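Local coordinates for ribose ABC transporter, substrate binding protein (Conexibacter woesei, PDB 4KQ9) that probably binds a sugar such as ribose outside the membrane and hands it to an ABC importer, at residues 92-97 and 106-111; 113-118 and 274-279; 19-24 and 243-248. The protein carries 1 engineered substitution. All coordinates share one frame; numbering follows the deposited sequence.

The three contacts here make a compact worked example in a two-lobed binding protein: the chemistry of each follows its place in the fold. Interaction 1 is the buried one, two parallel strands of the six-stranded sheet joined by backbone bonds. Interaction 2 lies at the surface, where helix 112-126 meets the residues leading into strand 277-280 through apolar groups, two glutamate side chains and one bridging water. Interaction 3, partly buried, sets the first turn of helix 20-35 against the start of helix 247-264. Interactions 2 and 3 share the antiparallel strand pair 241-244 and 277-280, while Ser-110 of interaction 1 is linked to Gln-245 of interaction 3 by a probable hydrogen bond.

Interaction 1 of 3, residues 92-97 and 106-111; sequences ILLADG and SFVGSD
The carbonyl oxygen of Leu-93 is held by several groups of the neighbouring strand. Val-108 N donates to Leu-93 O at 2.8 Å in a nearly straight bond (168° at the hydrogen). Phe-107 CA adds a C-H contact to the same oxygen at 3.4 Å, and the Phe-107 ring brings its edge up beside it. Leu-93 N donates to Ser-106 O at 2.8 Å and Ala-95 N to Val-108 O at 2.8 Å, completing the parallel pairing of strands 91-94 and 106-109 within the sheet of the N-terminal lobe. On the sheet face of Ile-92, Leu-94 and Val-108, the Leu-94 CD1 methyl lies alongside Val-108 CG1 at 3.8 Å, and Ile-92 CG2 meets the other methyl, Val-108 CG2, at 3.9 Å. On the opposite face the Phe-107 ring, its CG anti to the backbone N (chi1 173°), extends under the turn that follows Leu-94. There Gly-97 CA sits over the ring face, 3.9 Å from the Phe-107 centroid, in a CH-pi contact; Arg-271 makes a cation-pi contact with this ring too. A glycerol, probably from the crystallisation liquor, is bonded to Asp-96 OD2 nearby. Past Ala-95 the chains part, and two waters donate to Ala-95 O: one also accepts from Ser-110 N, the other also donates to Ser-110 O. Direct bonds thus give way to water-bridged ones as the two chains leave the sheet.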
# COMPACT_ATOMS: atom_id res chain seq x y z
N ILE A 92 -14.17 -5.18 8.95
CA ILE A 92 -12.84 -4.59 9.04
C ILE A 92 -12.49 -4.21 7.60
O ILE A 92 -12.57 -5.04 6.72
CB ILE A 92 -11.78 -5.57 9.61
CG1 ILE A 92 -12.07 -5.84 11.10
CG2 ILE A 92 -10.36 -4.98 9.44
CD1 ILE A 92 -11.15 -6.91 11.68
N LEU A 93 -12.08 -2.98 7.40
CA LEU A 93 -11.50 -2.58 6.15
C LEU A 93 -10.02 -2.93 6.14
O LEU A 93 -9.31 -2.79 7.16
CB LEU A 93 -11.68 -1.08 5.93
CG LEU A 93 -13.14 -0.71 5.98
CD1 LEU A 93 -13.24 0.79 6.12
CD2 LEU A 93 -13.84 -1.30 4.75
N LEU A 94 -9.52 -3.33 4.98
CA LEU A 94 -8.18 -3.90 4.91
C LEU A 94 -7.43 -3.35 3.70
O LEU A 94 -7.94 -3.43 2.58
CB LEU A 94 -8.28 -5.44 4.88
CG LEU A 94 -6.96 -6.17 4.82
CD1 LEU A 94 -6.00 -5.78 5.90
CD2 LEU A 94 -7.09 -7.67 4.85
N ALA A 95 -6.26 -2.78 3.95
CA ALA A 95 -5.30 -2.11 3.00
C ALA A 95 -5.73 -0.73 2.47
O ALA A 95 -4.90 0.20 2.32
CB ALA A 95 -4.90 -3.03 1.87
N ASP A 96 -7.00 -0.61 2.17
CA ASP A 96 -7.61 0.61 1.71
C ASP A 96 -8.92 0.86 2.45
O ASP A 96 -9.67 -0.09 2.78
CB ASP A 96 -7.89 0.54 0.21
CG ASP A 96 -6.62 0.55 -0.63
OD1 ASP A 96 -5.91 1.60 -0.67
OD2 ASP A 96 -6.34 -0.52 -1.23
N GLY A 97 -9.21 2.13 2.64
CA GLY A 97 -10.37 2.59 3.39
C GLY A 97 -11.50 3.10 2.50
O GLY A 97 -11.50 2.87 1.31
N SER A 106 -12.77 -1.68 12.40
CA SER A 106 -11.47 -1.10 12.23
C SER A 106 -11.09 -0.98 10.73
O SER A 106 -11.72 -1.58 9.85
CB SER A 106 -10.42 -1.96 12.96
OG SER A 106 -9.18 -1.29 13.04
N PHE A 107 -10.03 -0.20 10.50
CA PHE A 107 -9.34 -0.05 9.23
C PHE A 107 -7.88 -0.41 9.47
O PHE A 107 -7.18 0.24 10.20
CB PHE A 107 -9.52 1.35 8.70
CG PHE A 107 -8.70 1.66 7.49
CD1 PHE A 107 -8.26 0.68 6.61
CD2 PHE A 107 -8.40 2.97 7.21
CE1 PHE A 107 -7.46 1.01 5.52
CE2 PHE A 107 -7.64 3.31 6.11
CZ PHE A 107 -7.17 2.33 5.25
N VAL A 108 -7.48 -1.56 8.96
CA VAL A 108 -6.16 -2.13 9.10
C VAL A 108 -5.45 -1.84 7.77
O VAL A 108 -5.93 -2.25 6.69
CB VAL A 108 -6.24 -3.66 9.34
CG1 VAL A 108 -4.90 -4.34 9.25
CG2 VAL A 108 -6.81 -3.96 10.70
N GLY A 109 -4.30 -1.17 7.84
CA GLY A 109 -3.55 -0.93 6.63
C GLY A 109 -2.49 0.16 6.82
O GLY A 109 -2.32 0.72 7.91
N SER A 110 -1.65 0.32 5.81
CA SER A 110 -0.48 1.18 5.96
C SER A 110 -0.90 2.62 6.24
O SER A 110 -1.96 3.05 5.85
CB SER A 110 0.40 1.22 4.67
OG SER A 110 0.78 -0.05 4.29
N ASP A 111 0.01 3.34 6.89
CA ASP A 111 -0.05 4.77 7.06
C ASP A 111 0.67 5.41 5.88
O ASP A 111 1.92 5.47 5.85
CB ASP A 111 0.69 5.12 8.34
CG ASP A 111 0.70 6.62 8.64
OD1 ASP A 111 0.22 7.43 7.83
OD2 ASP A 111 1.23 6.96 9.73
O HOH W 1 -2.14 -0.77 3.10
O HOH W 2 -4.08 1.96 4.42

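Interaction 2 of 3, residues 113-118 and 274-279; sequences AEIGRL and TPVIEI
The hinge of a type I periplasmic binding protein is built from three chain crossings between its lobes, and Val-276, on the last of them, packs against Glu-114, Ile-115 and Leu-118 of the helix that follows the first. Helix 112-126 presents these three residues on one side, and the isopropyl group of Val-276 is directed at them. The two methyls divide the work. Val-276 CG1 faces Ile-115 CG1 at 4.1 Å, the two side chains crossing at a slant. That methyl is anti to the carbonyl carbon (chi1 -57°), which leaves CG2 between the backbone N and the carbonyl carbon and turns it to Leu-118, whose CD1 lies 3.7 Å from Val-276 CG2. Glu-114 runs past Val-276 in the opposite direction, although the exact position of its carboxylate is doubtful. Two residues on from Val-276, within strand 277-280, Glu-278 lays its extended chain across Leu-118; the carboxylate carbon, Glu-278 CD, is 3.9 Å from Leu-118 CB. Strand 277-280 is itself paired antiparallel with 241-244, whose Val-243 also touches Val-276. The polar link across the contact is indirect: water 3 donates one hydrogen to Leu-118 O at 2.7 Å and the other to Glu-278 OE1, also at 2.7 Å.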
# COMPACT_ATOMS: atom_id res chain seq x y z
N ALA A 113 0.97 8.39 4.93
CA ALA A 113 1.78 9.60 5.31
C ALA A 113 3.12 9.25 5.81
O ALA A 113 4.09 9.91 5.51
CB ALA A 113 1.03 10.41 6.36
N GLU A 114 3.20 8.13 6.56
CA GLU A 114 4.47 7.59 6.99
C GLU A 114 5.35 7.13 5.82
O GLU A 114 6.52 7.42 5.80
CB GLU A 114 4.26 6.40 7.90
CG GLU A 114 5.32 6.30 8.95
CD GLU A 114 6.14 5.05 8.83
OE1 GLU A 114 5.64 3.95 9.18
OE2 GLU A 114 7.29 5.16 8.39
N ILE A 115 4.75 6.42 4.88
CA ILE A 115 5.46 6.05 3.63
C ILE A 115 6.12 7.30 2.98
O ILE A 115 7.28 7.24 2.65
CB ILE A 115 4.53 5.36 2.66
CG1 ILE A 115 4.12 4.00 3.29
CG2 ILE A 115 5.25 5.06 1.35
CD1 ILE A 115 3.01 3.29 2.62
N GLY A 116 5.38 8.34 2.79
CA GLY A 116 5.87 9.66 2.24
C GLY A 116 7.00 10.29 3.00
O GLY A 116 7.98 10.75 2.41
N ARG A 117 6.93 10.28 4.34
CA ARG A 117 8.01 10.83 5.17
C ARG A 117 9.26 9.98 5.12
O ARG A 117 10.39 10.50 5.15
CB ARG A 117 7.57 10.94 6.65
CG ARG A 117 6.61 12.08 6.92
CD ARG A 117 6.34 12.33 8.41
NE ARG A 117 5.05 11.80 8.78
CZ ARG A 117 4.86 10.58 9.30
NH1 ARG A 117 3.66 10.19 9.57
NH2 ARG A 117 5.89 9.78 9.56
N LEU A 118 9.10 8.67 5.07
CA LEU A 118 10.28 7.82 4.96
C LEU A 118 11.06 8.06 3.65
O LEU A 118 12.34 8.13 3.63
CB LEU A 118 9.91 6.33 5.02
CG LEU A 118 9.28 5.81 6.33
CD1 LEU A 118 8.83 4.39 6.08
CD2 LEU A 118 10.28 5.90 7.49
N THR A 274 -0.27 -0.83 9.94
CA THR A 274 0.49 -2.01 9.74
C THR A 274 1.92 -1.64 9.38
O THR A 274 2.13 -0.60 8.87
CB THR A 274 -0.19 -2.89 8.65
OG1 THR A 274 -0.54 -2.10 7.50
CG2 THR A 274 -1.50 -3.47 9.20
N PRO A 275 2.88 -2.51 9.67
CA PRO A 275 4.27 -2.25 9.42
C PRO A 275 4.59 -2.03 7.94
O PRO A 275 3.94 -2.54 7.07
CB PRO A 275 5.00 -3.49 9.94
CG PRO A 275 4.03 -4.38 10.50
CD PRO A 275 2.65 -3.85 10.20
N VAL A 276 5.53 -1.13 7.71
CA VAL A 276 6.15 -0.96 6.40
C VAL A 276 7.66 -1.10 6.59
O VAL A 276 8.15 -0.85 7.70
CB VAL A 276 5.82 0.41 5.77
CG1 VAL A 276 4.35 0.63 5.64
CG2 VAL A 276 6.48 1.60 6.49
N ILE A 277 8.36 -1.55 5.54
CA ILE A 277 9.78 -1.80 5.56
C ILE A 277 10.44 -1.14 4.35
O ILE A 277 10.01 -1.38 3.23
CB ILE A 277 10.13 -3.29 5.54
CG1 ILE A 277 9.64 -3.95 6.82
CG2 ILE A 277 11.62 -3.45 5.53
CD1 ILE A 277 9.92 -5.41 6.99
N GLU A 278 11.40 -0.28 4.60
CA GLU A 278 12.25 0.37 3.57
C GLU A 278 13.40 -0.52 3.14
O GLU A 278 14.09 -1.15 3.99
CB GLU A 278 12.95 1.60 4.16
CG GLU A 278 12.04 2.63 4.75
CD GLU A 278 12.80 3.72 5.53
OE1 GLU A 278 13.67 4.42 4.95
OE2 GLU A 278 12.51 3.88 6.74
N ILE A 279 13.67 -0.51 1.83
CA ILE A 279 14.66 -1.36 1.23
C ILE A 279 15.52 -0.44 0.39
O ILE A 279 14.97 0.17 -0.51
CB ILE A 279 13.95 -2.36 0.31
CG1 ILE A 279 12.84 -3.07 1.05
CG2 ILE A 279 14.94 -3.35 -0.27
CD1 ILE A 279 12.33 -4.24 0.28
O HOH W 3 13.95 7.08 5.52

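Interaction 3 of 3, residues 19-24 and 243-248; sequences IPFFNR and VSQCAY
The side chains of Phe-21 and Gln-245 cross at about a right angle and touch through Phe-21 CE1 and Gln-245 CB, 3.9 Å apart, while the methyl of Ala-247 completes the group. The Gln-245 amide, its plane 34° from that of the ring, is bound through NE2 to Ser-110 OG. Phe-21 CD1 is 3.6 Å from Ala-247 CB; both partners come at the ring obliquely, on its CD1 and CE1 atoms. A chi1 of 176° swings the Phe-21 ring away from its own backbone N and towards the 243-248 segment. The CD2 side is engaged by the next residue, since Phe-21 CD2 stands 3.7 Å above the centre of the Phe-22 ring, edge into face. The methyl of Ala-247 is also packed by Arg-24, whose CB lies 3.7 Å from Ala-247 CB before the chain bends at chi3 to bring its guanidinium round beside the alanine. Arg-24 NH2 donates to water 4 at 2.7 Å, and Ala-247 N donates to the same water at 2.9 Å. Arg-24 NE has a salt bridge to Glu-297, which probably steadies the guanidinium. The next residue along, Tyr-248, rests its CD1 3.9 Å from Arg-24 O. Between strand and helix, Ser-244 OG accepts from Cys-246 N in an ST turn, and the disulfide from Cys-246 to Cys-296 ties this corner to the C-terminal helix. A strand that leaves one lobe and passes through a short turn into a helix of the other is characteristic of the interlobe hinge of this fold.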
# COMPACT_ATOMS: atom_id res chain seq x y z
N ILE A 19 -3.71 -9.64 -9.19
CA ILE A 19 -2.88 -8.57 -8.54
C ILE A 19 -2.06 -9.17 -7.41
O ILE A 19 -2.62 -9.75 -6.43
CB ILE A 19 -3.74 -7.43 -8.01
CG1 ILE A 19 -4.67 -6.90 -9.09
CG2 ILE A 19 -2.84 -6.33 -7.41
CD1 ILE A 19 -5.90 -6.22 -8.54
N PRO A 20 -0.71 -9.10 -7.54
CA PRO A 20 0.13 -9.78 -6.56
C PRO A 20 -0.14 -9.32 -5.11
O PRO A 20 -0.22 -10.14 -4.22
CB PRO A 20 1.54 -9.37 -6.98
CG PRO A 20 1.41 -9.36 -8.49
CD PRO A 20 0.08 -8.66 -8.71
N PHE A 21 -0.31 -8.03 -4.92
CA PHE A 21 -0.43 -7.47 -3.56
C PHE A 21 -1.62 -8.11 -2.82
O PHE A 21 -1.48 -8.60 -1.74
CB PHE A 21 -0.58 -5.98 -3.68
CG PHE A 21 -0.81 -5.27 -2.37
CD1 PHE A 21 0.25 -5.07 -1.48
CD2 PHE A 21 -2.08 -4.82 -2.03
CE1 PHE A 21 0.03 -4.39 -0.27
CE2 PHE A 21 -2.29 -4.14 -0.83
CZ PHE A 21 -1.21 -3.94 0.04
N PHE A 22 -2.78 -8.15 -3.46
CA PHE A 22 -4.02 -8.74 -2.86
C PHE A 22 -3.98 -10.23 -2.78
O PHE A 22 -4.43 -10.82 -1.78
CB PHE A 22 -5.28 -8.22 -3.55
CG PHE A 22 -5.44 -6.74 -3.42
CD1 PHE A 22 -5.90 -6.18 -2.25
CD2 PHE A 22 -5.08 -5.90 -4.46
CE1 PHE A 22 -5.97 -4.81 -2.09
CE2 PHE A 22 -5.15 -4.52 -4.32
CZ PHE A 22 -5.63 -3.97 -3.15
N ASN A 23 -3.30 -10.87 -3.73
CA ASN A 23 -3.02 -12.26 -3.57
C ASN A 23 -2.23 -12.52 -2.29
O ASN A 23 -2.54 -13.46 -1.60
CB ASN A 23 -2.31 -12.86 -4.82
CG ASN A 23 -3.28 -13.07 -5.98
OD1 ASN A 23 -4.45 -13.31 -5.78
ND2 ASN A 23 -2.79 -12.94 -7.21
N ARG A 24 -1.25 -11.68 -1.96
CA ARG A 24 -0.41 -11.93 -0.80
C ARG A 24 -1.17 -11.66 0.49
O ARG A 24 -0.93 -12.30 1.51
CB ARG A 24 0.89 -11.08 -0.83
CG ARG A 24 2.09 -11.77 -1.54
CD ARG A 24 3.46 -11.12 -1.23
NE ARG A 24 3.47 -9.64 -1.27
CZ ARG A 24 3.46 -8.88 -2.39
NH1 ARG A 24 3.45 -9.46 -3.59
NH2 ARG A 24 3.48 -7.55 -2.30
N VAL A 243 9.59 0.86 -0.77
CA VAL A 243 8.98 0.58 0.52
C VAL A 243 7.97 -0.57 0.34
O VAL A 243 7.10 -0.50 -0.54
CB VAL A 243 8.30 1.82 1.10
CG1 VAL A 243 7.72 1.56 2.53
CG2 VAL A 243 9.30 2.94 1.20
N SER A 244 8.08 -1.61 1.18
CA SER A 244 7.03 -2.68 1.24
C SER A 244 5.91 -2.32 2.21
O SER A 244 6.18 -1.79 3.30
CB SER A 244 7.64 -3.97 1.68
OG SER A 244 6.63 -4.89 1.95
N GLN A 245 4.66 -2.55 1.77
CA GLN A 245 3.51 -2.37 2.63
C GLN A 245 3.14 -3.66 3.31
O GLN A 245 2.10 -3.73 3.89
CB GLN A 245 2.35 -1.94 1.76
CG GLN A 245 2.54 -0.56 1.19
CD GLN A 245 1.25 -0.10 0.51
OE1 GLN A 245 1.21 0.05 -0.71
NE2 GLN A 245 0.18 0.06 1.27
N CYS A 246 3.97 -4.71 3.20
CA CYS A 246 3.85 -5.92 4.04
C CYS A 246 2.49 -6.60 3.92
O CYS A 246 1.78 -6.79 4.91
CB CYS A 246 4.11 -5.53 5.47
SG CYS A 246 5.82 -4.96 5.73
N ALA A 247 2.13 -6.92 2.69
CA ALA A 247 0.81 -7.46 2.35
C ALA A 247 0.50 -8.69 3.15
O ALA A 247 -0.62 -8.88 3.67
CB ALA A 247 0.77 -7.78 0.89
N TYR A 248 1.48 -9.58 3.25
CA TYR A 248 1.28 -10.83 3.99
C TYR A 248 0.93 -10.60 5.46
O TYR A 248 0.01 -11.24 6.02
CB TYR A 248 2.55 -11.70 3.88
CG TYR A 248 2.31 -13.12 4.40
CD1 TYR A 248 1.81 -14.10 3.57
CD2 TYR A 248 2.63 -13.46 5.70
CE1 TYR A 248 1.60 -15.41 4.05
CE2 TYR A 248 2.43 -14.75 6.17
CZ TYR A 248 1.91 -15.70 5.34
OH TYR A 248 1.73 -16.96 5.82
O HOH W 4 3.60 -6.43 0.19